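PDB 6MFC: GphF from Cystobacter violaceus, which probably catalyses a decarboxylation that helps initiate polyketide biosynthesis, using a fold related to that of the GNAT acetyltransferases. Local coordinates for residues P182-H187 / A211-I216; L132-L137 / L188-R193; A84-G89 / P144-V149. One frame throughout, in Å; residues are numbered along the deposited sequence.

The three contacts tie together one mixed sheet and two of its helices. Contacts 1 and 2 share helix 182-190: contact 1 sets it on strand 212-218, contact 2 joins its C-terminal end to helix 128-140, and their centres lie about 11 Å apart. Contact 3, where the loop leading into strand 148-153 meets the end of strand 77-87, is centre to centre about 18 Å from contact 1 and about 14 Å from contact 2. Along the chain contact 3 closes before contact 1 opens, whereas contact 2 crosses both. Contacts 1 and 3 reach the same GNAT-like sheet through its neighbouring strands 148-153 and 212-218, and the two helices meet at contact 2.

Contact 1. Residues P182-H187 / A211-I216; sequences PVLGFH and AGVIVI
Leu184 reaches from the helix to Val213 and Val215 on the strand, and these three side chains make the apolar half of the contact. The segment axes come no nearer than 9.9 Å and run at 21° to each other, so side chains bridge the gap. Leu184 CD2 does most of it, sitting 3.7 Å from Val215 CG1 and 3.8 Å from Val213 CG1. The other branch stays with one partner: Leu184 CD1 is 4.0 Å from Val213 CG1. In both pairs the side chains meet at a slant, and Val172 of helix 168-172 packs against Leu184 and Val213 as well.

The second kind of contact is CH-pi. Val215 CG2 lies over a face of the His187 imidazole, 4.2 Å from the ring centroid and 18° off the normal, displaced toward the rim near CG and ND1. Placing CG2 between the backbone N and the carbonyl carbon sends this methyl to the ring and leaves CG1 for Leu184. The opposite face of the imidazole is met by CD2 of Phe186, so an aliphatic and an aromatic group hold the ring between them.

No hydrogen bond joins the two segments. The polar anchor comes from just beyond the strand segment: His187 ND1 is hydrogen-bonded to His217 NE2, which together with the two covered faces should restrain rotation of the imidazole. A bound pentaethylene glycol, probably from the crystallisation liquor, lies about 3 Å from the His187 side chain and may mark a pocket.

Here a helix packs on one face of a mixed sheet, on the strand that inserts antiparallel between 148-153 and 193-198, an order that belongs to the C-terminal part of the GNAT fold.

Contact 2. Residues L132-L137 / L188-R193; sequences LLEFVL and LGHGAR
Glu134 and His190 mark the closest backbone approach, their CA atoms 8.1 Å apart. The first lies within helix 128-140 and the second at the C-terminal end of helix 182-190, just before Gly191 leaves helical geometry with a phi of 142° and turns the chain into strand 193-198. In this GNAT-like fold both segments border the sheet: Leu133 also rests on Leu117 of strand 111-119, while past the turn Ala192 touches Val215 and His217 of strand 212-218.

His190 is the side chain that spans the gap. Leu133 CD2 comes over one face of its imidazole, 3.7 Å from the His190 ring centroid and displaced toward ND1 and CG, a CH-pi contact. Glu134 arrives at the ring edge, with Glu134 CG 3.5 Å from His190 CD2. The bend at chi2 (-69°) swings the carboxylate to that edge, the two planes 32° apart. Glu134 OE2 lies 3.1 Å from His190 CD2, near the ring plane, but 4.1 Å from His190 NE2, and makes no hydrogen bond to the imidazole. The ring's ND1 instead hydrogen-bonds back to Phe186 O in its own helix.

Contact 3. Residues A84-G89 / P144-V149; sequences AQRIAG and PGIENV
Arg86 leaves the end of strand 77-87 and passes the residues just before strand 111-119 to reach the loop that runs into strand 148-153, where Ile146 and the Pro144 carbonyl receive it. From CB the chain sets out with CG anti to the backbone N (chi1 -166°) and stays extended as far as NE, giving it the length to cross. Arg86 CG is the first atom to meet the other segment, 3.8 Å from Ile146 CD1. The same methyl accompanies the next atom, with Arg86 CD at 3.7 Å from Ile146 CD1, and then lies over one face of the guanidinium, nearer its rim than its centre. There Arg86 NE is 3.3 Å and Arg86 CZ 3.6 Å from Ile146 CD1. Ile146 is backed by Leu112 of strand 111-119 and Ala140 of helix 128-140.

The edge of the guanidinium does the polar work. NE hydrogen-bonds to the carbonyl of Gly109, just before strand 111-119. At the tip, Arg86 NH2 gives a hydrogen bond of 2.9 Å to Pro144 O, fairly straight at 163°. The oxygen lies close to the guanidinium plane, whereas the nitrogen approaches at a C=O...N angle of 126° and is tilted somewhat from the carbonyl plane. Arg86 NH1 stays 3.7 Å from Pro144 O and makes no hydrogen bond to it. Gly145, whose phi is positive, brings its bare CA to 3.3 Å from Arg86 NH2.

Only Pro144 O accepts across this contact; like Gly109 O outside it, it is a neutral main-chain oxygen, so the arginine acts here as a directional donor. Tied at NE and NH2 with a methyl over one face, the guanidinium plane is probably well fixed and links loop 144-147 to the residues before strand 111-119.

Contact 1. Residues P182-H187 / A211-I216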
loop_
_atom_site.group_PDB
_atom_site.type_symbol
_atom_site.label_atom_id
_atom_site.label_comp_id
_atom_site.label_asym_id
_atom_site.label_seq_id
_atom_site.Cartn_x
_atom_site.Cartn_y
_atom_site.Cartn_z
ATOM N N PRO A 182 0.989 -4.387 -13.394
ATOM C CA PRO A 182 2.260 -3.993 -12.760
ATOM C C PRO A 182 2.118 -3.622 -11.295
ATOM O O PRO A 182 2.983 -3.975 -10.484
ATOM C CB PRO A 182 2.713 -2.794 -13.606
ATOM C CG PRO A 182 2.000 -2.952 -14.909
ATOM C CD PRO A 182 0.682 -3.571 -14.580
ATOM N N VAL A 183 1.044 -2.916 -10.932
ATOM C CA VAL A 183 0.855 -2.521 -9.541
ATOM C C VAL A 183 0.548 -3.735 -8.671
ATOM O O VAL A 183 0.963 -3.794 -7.508
ATOM C CB VAL A 183 -0.251 -1.454 -9.440
ATOM C CG1 VAL A 183 -0.262 -0.830 -8.055
ATOM C CG2 VAL A 183 -0.057 -0.390 -10.509
ATOM N N LEU A 184 -0.176 -4.719 -9.209
ATOM C CA LEU A 184 -0.438 -5.936 -8.450
ATOM C C LEU A 184 0.756 -6.884 -8.482
ATOM O O LEU A 184 1.101 -7.484 -7.459
ATOM C CB LEU A 184 -1.690 -6.633 -8.983
ATOM C CG LEU A 184 -2.950 -6.420 -8.144
ATOM C CD1 LEU A 184 -4.129 -7.179 -8.730
ATOM C CD2 LEU A 184 -2.696 -6.843 -6.704
ATOM N N GLY A 185 1.400 -7.024 -9.645
ATOM C CA GLY A 185 2.587 -7.855 -9.747
ATOM C C GLY A 185 3.713 -7.429 -8.829
ATOM O O GLY A 185 4.621 -8.225 -8.562
ATOM N N PHE A 186 3.678 -6.184 -8.347
ATOM C CA PHE A 186 4.647 -5.741 -7.349
ATOM C C PHE A 186 4.536 -6.568 -6.075
ATOM O O PHE A 186 5.551 -6.996 -5.511
ATOM C CB PHE A 186 4.441 -4.254 -7.052
ATOM C CG PHE A 186 5.333 -3.718 -5.968
ATOM C CD1 PHE A 186 6.693 -3.567 -6.183
ATOM C CD2 PHE A 186 4.810 -3.349 -4.741
ATOM C CE1 PHE A 186 7.515 -3.069 -5.190
ATOM C CE2 PHE A 186 5.628 -2.848 -3.745
ATOM C CZ PHE A 186 6.983 -2.709 -3.969
ATOM N N HIS A 187 3.310 -6.814 -5.610
ATOM C CA HIS A 187 3.122 -7.641 -4.424
ATOM C C HIS A 187 3.119 -9.124 -4.771
ATOM O O HIS A 187 3.689 -9.935 -4.033
ATOM C CB HIS A 187 1.825 -7.256 -3.715
ATOM C CG HIS A 187 1.837 -5.873 -3.144
ATOM N ND1 HIS A 187 2.390 -5.580 -1.916
ATOM C CD2 HIS A 187 1.363 -4.702 -3.632
ATOM C CE1 HIS A 187 2.257 -4.288 -1.671
ATOM N NE2 HIS A 187 1.637 -3.732 -2.697
ATOM N N ALA A 211 -12.945 -0.494 -6.864
ATOM C CA ALA A 211 -12.640 -1.717 -6.145
ATOM C C ALA A 211 -11.266 -1.635 -5.486
ATOM O O ALA A 211 -10.494 -0.695 -5.692
ATOM C CB ALA A 211 -12.705 -2.922 -7.083
ATOM N N GLY A 212 -10.970 -2.648 -4.676
ATOM C CA GLY A 212 -9.676 -2.782 -4.037
ATOM C C GLY A 212 -9.297 -4.237 -3.857
ATOM O O GLY A 212 -10.130 -5.054 -3.451
ATOM N N VAL A 213 -8.048 -4.579 -4.153
ATOM C CA VAL A 213 -7.582 -5.960 -4.133
ATOM C C VAL A 213 -6.797 -6.192 -2.849
ATOM O O VAL A 213 -5.824 -5.483 -2.570
ATOM C CB VAL A 213 -6.726 -6.281 -5.368
ATOM C CG1 VAL A 213 -6.139 -7.680 -5.261
ATOM C CG2 VAL A 213 -7.560 -6.143 -6.631
ATOM N N ILE A 214 -7.217 -7.188 -2.074
ATOM C CA ILE A 214 -6.533 -7.541 -0.835
ATOM C C ILE A 214 -5.357 -8.454 -1.163
ATOM O O ILE A 214 -5.537 -9.542 -1.719
ATOM C CB ILE A 214 -7.493 -8.216 0.154
ATOM C CG1 ILE A 214 -8.624 -7.264 0.540
ATOM C CG2 ILE A 214 -6.740 -8.683 1.393
ATOM C CD1 ILE A 214 -9.633 -7.875 1.486
ATOM N N VAL A 215 -4.151 -8.011 -0.820
ATOM C CA VAL A 215 -2.947 -8.823 -0.942
ATOM C C VAL A 215 -2.501 -9.220 0.458
ATOM O O VAL A 215 -2.664 -8.463 1.421
ATOM C CB VAL A 215 -1.822 -8.079 -1.695
ATOM C CG1 VAL A 215 -2.256 -7.768 -3.118
ATOM C CG2 VAL A 215 -1.440 -6.801 -0.969
ATOM N N ILE A 216 -1.950 -10.427 0.576
ATOM C CA ILE A 216 -1.532 -10.974 1.862
ATOM C C ILE A 216 -0.109 -11.493 1.727
ATOM O O ILE A 216 0.152 -12.393 0.918
ATOM C CB ILE A 216 -2.468 -12.094 2.350
ATOM C CG1 ILE A 216 -3.898 -11.572 2.504
ATOM C CG2 ILE A 216 -1.966 -12.664 3.666
ATOM C CD1 ILE A 216 -4.879 -12.625 2.963
#

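Contact 2. Residues L132-L137 / L188-R193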
loop_
_atom_site.group_PDB
_atom_site.type_symbol
_atom_site.label_atom_id
_atom_site.label_comp_id
_atom_site.label_asym_id
_atom_site.label_seq_id
_atom_site.Cartn_x
_atom_site.Cartn_y
_atom_site.Cartn_z
ATOM N N LEU A 132 11.800 -0.865 -0.099
ATOM C CA LEU A 132 10.917 -0.519 1.011
ATOM C C LEU A 132 10.007 -1.685 1.375
ATOM O O LEU A 132 9.788 -1.964 2.560
ATOM C CB LEU A 132 10.084 0.716 0.662
ATOM C CG LEU A 132 10.787 2.075 0.640
ATOM C CD1 LEU A 132 9.801 3.173 0.277
ATOM C CD2 LEU A 132 11.446 2.366 1.982
ATOM N N LEU A 133 9.468 -2.378 0.369
ATOM C CA LEU A 133 8.581 -3.504 0.634
ATOM C C LEU A 133 9.314 -4.610 1.384
ATOM O O LEU A 133 8.867 -5.055 2.447
ATOM C CB LEU A 133 7.998 -4.035 -0.675
ATOM C CG LEU A 133 7.127 -5.286 -0.554
ATOM C CD1 LEU A 133 5.958 -5.039 0.386
ATOM C CD2 LEU A 133 6.634 -5.733 -1.920
ATOM N N GLU A 134 10.447 -5.064 0.843
ATOM C CA GLU A 134 11.228 -6.095 1.517
ATOM C C GLU A 134 11.766 -5.623 2.861
ATOM O O GLU A 134 12.067 -6.458 3.721
ATOM C CB GLU A 134 12.379 -6.556 0.623
ATOM C CG GLU A 134 11.964 -7.526 -0.474
ATOM C CD GLU A 134 11.553 -8.884 0.070
ATOM O OE1 GLU A 134 11.931 -9.206 1.216
ATOM O OE2 GLU A 134 10.853 -9.628 -0.648
ATOM N N PHE A 135 11.892 -4.310 3.062
ATOM C CA PHE A 135 12.284 -3.800 4.371
ATOM C C PHE A 135 11.146 -3.939 5.374
ATOM O O PHE A 135 11.366 -4.344 6.521
ATOM C CB PHE A 135 12.724 -2.340 4.257
ATOM C CG PHE A 135 13.269 -1.767 5.535
ATOM C CD1 PHE A 135 12.436 -1.115 6.430
ATOM C CD2 PHE A 135 14.616 -1.877 5.839
ATOM C CE1 PHE A 135 12.936 -0.588 7.605
ATOM C CE2 PHE A 135 15.124 -1.349 7.013
ATOM C CZ PHE A 135 14.284 -0.705 7.897
ATOM N N VAL A 136 9.922 -3.601 4.958
ATOM C CA VAL A 136 8.764 -3.747 5.834
ATOM C C VAL A 136 8.525 -5.214 6.161
ATOM O O VAL A 136 8.274 -5.577 7.316
ATOM C CB VAL A 136 7.522 -3.106 5.188
ATOM C CG1 VAL A 136 6.270 -3.430 5.991
ATOM C CG2 VAL A 136 7.709 -1.606 5.066
ATOM N N LEU A 137 8.594 -6.080 5.145
ATOM C CA LEU A 137 8.404 -7.508 5.370
ATOM C C LEU A 137 9.460 -8.059 6.318
ATOM O O LEU A 137 9.169 -8.929 7.146
ATOM C CB LEU A 137 8.432 -8.255 4.037
ATOM C CG LEU A 137 7.342 -7.879 3.029
ATOM C CD1 LEU A 137 7.540 -8.621 1.718
ATOM C CD2 LEU A 137 5.968 -8.165 3.607
ATOM N N LEU A 188 2.485 -9.493 -5.887
ATOM C CA LEU A 188 2.498 -10.888 -6.319
ATOM C C LEU A 188 3.918 -11.366 -6.586
ATOM O O LEU A 188 4.263 -12.515 -6.283
ATOM C CB LEU A 188 1.634 -11.061 -7.568
ATOM C CG LEU A 188 0.173 -10.615 -7.490
ATOM C CD1 LEU A 188 -0.483 -10.695 -8.861
ATOM C CD2 LEU A 188 -0.596 -11.446 -6.476
ATOM N N GLY A 189 4.760 -10.497 -7.150
ATOM C CA GLY A 189 6.124 -10.889 -7.450
ATOM C C GLY A 189 6.949 -11.187 -6.216
ATOM O O GLY A 189 7.843 -12.037 -6.255
ATOM N N HIS A 190 6.666 -10.505 -5.107
ATOM C CA HIS A 190 7.440 -10.741 -3.895
ATOM C C HIS A 190 6.933 -11.950 -3.118
ATOM O O HIS A 190 7.714 -12.594 -2.409
ATOM C CB HIS A 190 7.440 -9.488 -3.016
ATOM C CG HIS A 190 8.409 -8.439 -3.469
ATOM N ND1 HIS A 190 8.155 -7.596 -4.530
ATOM C CD2 HIS A 190 9.645 -8.112 -3.019
ATOM C CE1 HIS A 190 9.186 -6.790 -4.708
ATOM N NE2 HIS A 190 10.104 -7.082 -3.804
ATOM N N GLY A 191 5.652 -12.285 -3.246
ATOM C CA GLY A 191 5.127 -13.473 -2.600
ATOM C C GLY A 191 3.729 -13.312 -2.041
ATOM O O GLY A 191 3.236 -14.190 -1.326
ATOM N N ALA A 192 3.076 -12.199 -2.360
ATOM C CA ALA A 192 1.732 -11.949 -1.862
ATOM C C ALA A 192 0.709 -12.751 -2.651
ATOM O O ALA A 192 0.778 -12.842 -3.879
ATOM C CB ALA A 192 1.392 -10.462 -1.945
ATOM N N ARG A 193 -0.242 -13.336 -1.933
ATOM C CA ARG A 193 -1.392 -13.984 -2.541
ATOM C C ARG A 193 -2.600 -13.061 -2.446
ATOM O O ARG A 193 -2.736 -12.283 -1.499
ATOM C CB ARG A 193 -1.695 -15.322 -1.863
ATOM C CG ARG A 193 -2.108 -15.200 -0.408
ATOM C CD ARG A 193 -2.496 -16.545 0.174
ATOM N NE ARG A 193 -3.176 -16.398 1.457
ATOM C CZ ARG A 193 -4.482 -16.192 1.586
ATOM N NH1 ARG A 193 -5.250 -16.106 0.507
ATOM N NH2 ARG A 193 -5.021 -16.068 2.791
#

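Contact 3. Residues A84-G89 / P144-V149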
loop_
_atom_site.group_PDB
_atom_site.type_symbol
_atom_site.label_atom_id
_atom_site.label_comp_id
_atom_site.label_asym_id
_atom_site.label_seq_id
_atom_site.Cartn_x
_atom_site.Cartn_y
_atom_site.Cartn_z
ATOM N N ALA A 84 1.958 2.115 7.834
ATOM C CA ALA A 84 1.378 0.850 8.258
ATOM C C ALA A 84 0.770 1.005 9.643
ATOM O O ALA A 84 1.208 1.838 10.440
ATOM C CB ALA A 84 2.420 -0.274 8.258
ATOM N N GLN A 85 -0.249 0.194 9.914
ATOM C CA GLN A 85 -0.848 0.111 11.237
ATOM C C GLN A 85 -1.176 -1.345 11.529
ATOM O O GLN A 85 -1.359 -2.156 10.619
ATOM C CB GLN A 85 -2.108 0.978 11.362
ATOM C CG GLN A 85 -3.313 0.475 10.586
ATOM C CD GLN A 85 -4.510 1.399 10.710
ATOM O OE1 GLN A 85 -4.413 2.485 11.281
ATOM N NE2 GLN A 85 -5.648 0.970 10.174
ATOM N N ARG A 86 -1.240 -1.667 12.816
ATOM C CA ARG A 86 -1.476 -3.032 13.265
ATOM C C ARG A 86 -2.973 -3.242 13.461
ATOM O O ARG A 86 -3.609 -2.515 14.233
ATOM C CB ARG A 86 -0.709 -3.304 14.558
ATOM C CG ARG A 86 -0.608 -4.768 14.940
ATOM C CD ARG A 86 0.479 -4.972 15.981
ATOM N NE ARG A 86 0.699 -6.383 16.282
ATOM C CZ ARG A 86 1.739 -6.844 16.968
ATOM N NH1 ARG A 86 2.660 -6.006 17.423
ATOM N NH2 ARG A 86 1.861 -8.143 17.197
ATOM N N ILE A 87 -3.535 -4.221 12.755
ATOM C CA ILE A 87 -4.958 -4.524 12.866
ATOM C C ILE A 87 -5.131 -5.961 13.339
ATOM O O ILE A 87 -4.147 -6.676 13.563
ATOM C CB ILE A 87 -5.690 -4.285 11.533
ATOM C CG1 ILE A 87 -5.250 -5.308 10.487
ATOM C CG2 ILE A 87 -5.437 -2.873 11.030
ATOM C CD1 ILE A 87 -5.900 -5.115 9.133
ATOM N N ALA A 88 -6.385 -6.393 13.490
ATOM C CA ALA A 88 -6.665 -7.716 14.039
ATOM C C ALA A 88 -6.103 -8.817 13.146
ATOM O O ALA A 88 -5.307 -9.652 13.591
ATOM C CB ALA A 88 -8.172 -7.892 14.234
ATOM N N GLY A 89 -6.510 -8.835 11.880
ATOM C CA GLY A 89 -6.039 -9.829 10.947
ATOM C C GLY A 89 -6.459 -9.525 9.524
ATOM O O GLY A 89 -7.053 -8.482 9.237
ATOM N N PRO A 144 7.216 -9.171 17.511
ATOM C CA PRO A 144 6.487 -10.332 18.041
ATOM C C PRO A 144 4.983 -10.168 17.878
ATOM O O PRO A 144 4.416 -9.124 18.211
ATOM C CB PRO A 144 6.894 -10.361 19.518
ATOM C CG PRO A 144 7.228 -8.941 19.835
ATOM C CD PRO A 144 7.838 -8.371 18.582
ATOM N N GLY A 145 4.339 -11.215 17.359
ATOM C CA GLY A 145 2.908 -11.258 17.177
ATOM C C GLY A 145 2.452 -11.054 15.744
ATOM O O GLY A 145 1.394 -11.565 15.364
ATOM N N ILE A 146 3.225 -10.321 14.944
ATOM C CA ILE A 146 2.845 -10.052 13.562
ATOM C C ILE A 146 2.962 -11.337 12.754
ATOM O O ILE A 146 4.043 -11.930 12.656
ATOM C CB ILE A 146 3.711 -8.937 12.963
ATOM C CG1 ILE A 146 3.407 -7.601 13.641
ATOM C CG2 ILE A 146 3.477 -8.833 11.464
ATOM C CD1 ILE A 146 2.022 -7.074 13.343
ATOM N N GLU A 147 1.846 -11.774 12.168
ATOM C CA GLU A 147 1.817 -12.984 11.359
ATOM C C GLU A 147 1.690 -12.724 9.866
ATOM O O GLU A 147 2.126 -13.564 9.074
ATOM C CB GLU A 147 0.663 -13.896 11.803
ATOM C CG GLU A 147 0.909 -14.607 13.122
ATOM C CD GLU A 147 -0.296 -15.397 13.594
ATOM O OE1 GLU A 147 -1.432 -14.907 13.427
ATOM O OE2 GLU A 147 -0.109 -16.512 14.126
ATOM N N ASN A 148 1.110 -11.597 9.462
ATOM C CA ASN A 148 0.936 -11.300 8.049
ATOM C C ASN A 148 1.083 -9.806 7.815
ATOM O O ASN A 148 0.759 -8.989 8.682
ATOM C CB ASN A 148 -0.430 -11.768 7.531
ATOM C CG ASN A 148 -0.594 -13.269 7.590
ATOM O OD1 ASN A 148 -0.248 -13.979 6.647
ATOM N ND2 ASN A 148 -1.128 -13.762 8.701
ATOM N N VAL A 149 1.578 -9.462 6.632
ATOM C CA VAL A 149 1.581 -8.095 6.132
ATOM C C VAL A 149 0.570 -8.049 4.997
ATOM O O VAL A 149 0.781 -8.661 3.943
ATOM C CB VAL A 149 2.972 -7.653 5.659
ATOM C CG1 VAL A 149 2.928 -6.221 5.142
ATOM C CG2 VAL A 149 3.981 -7.790 6.784
#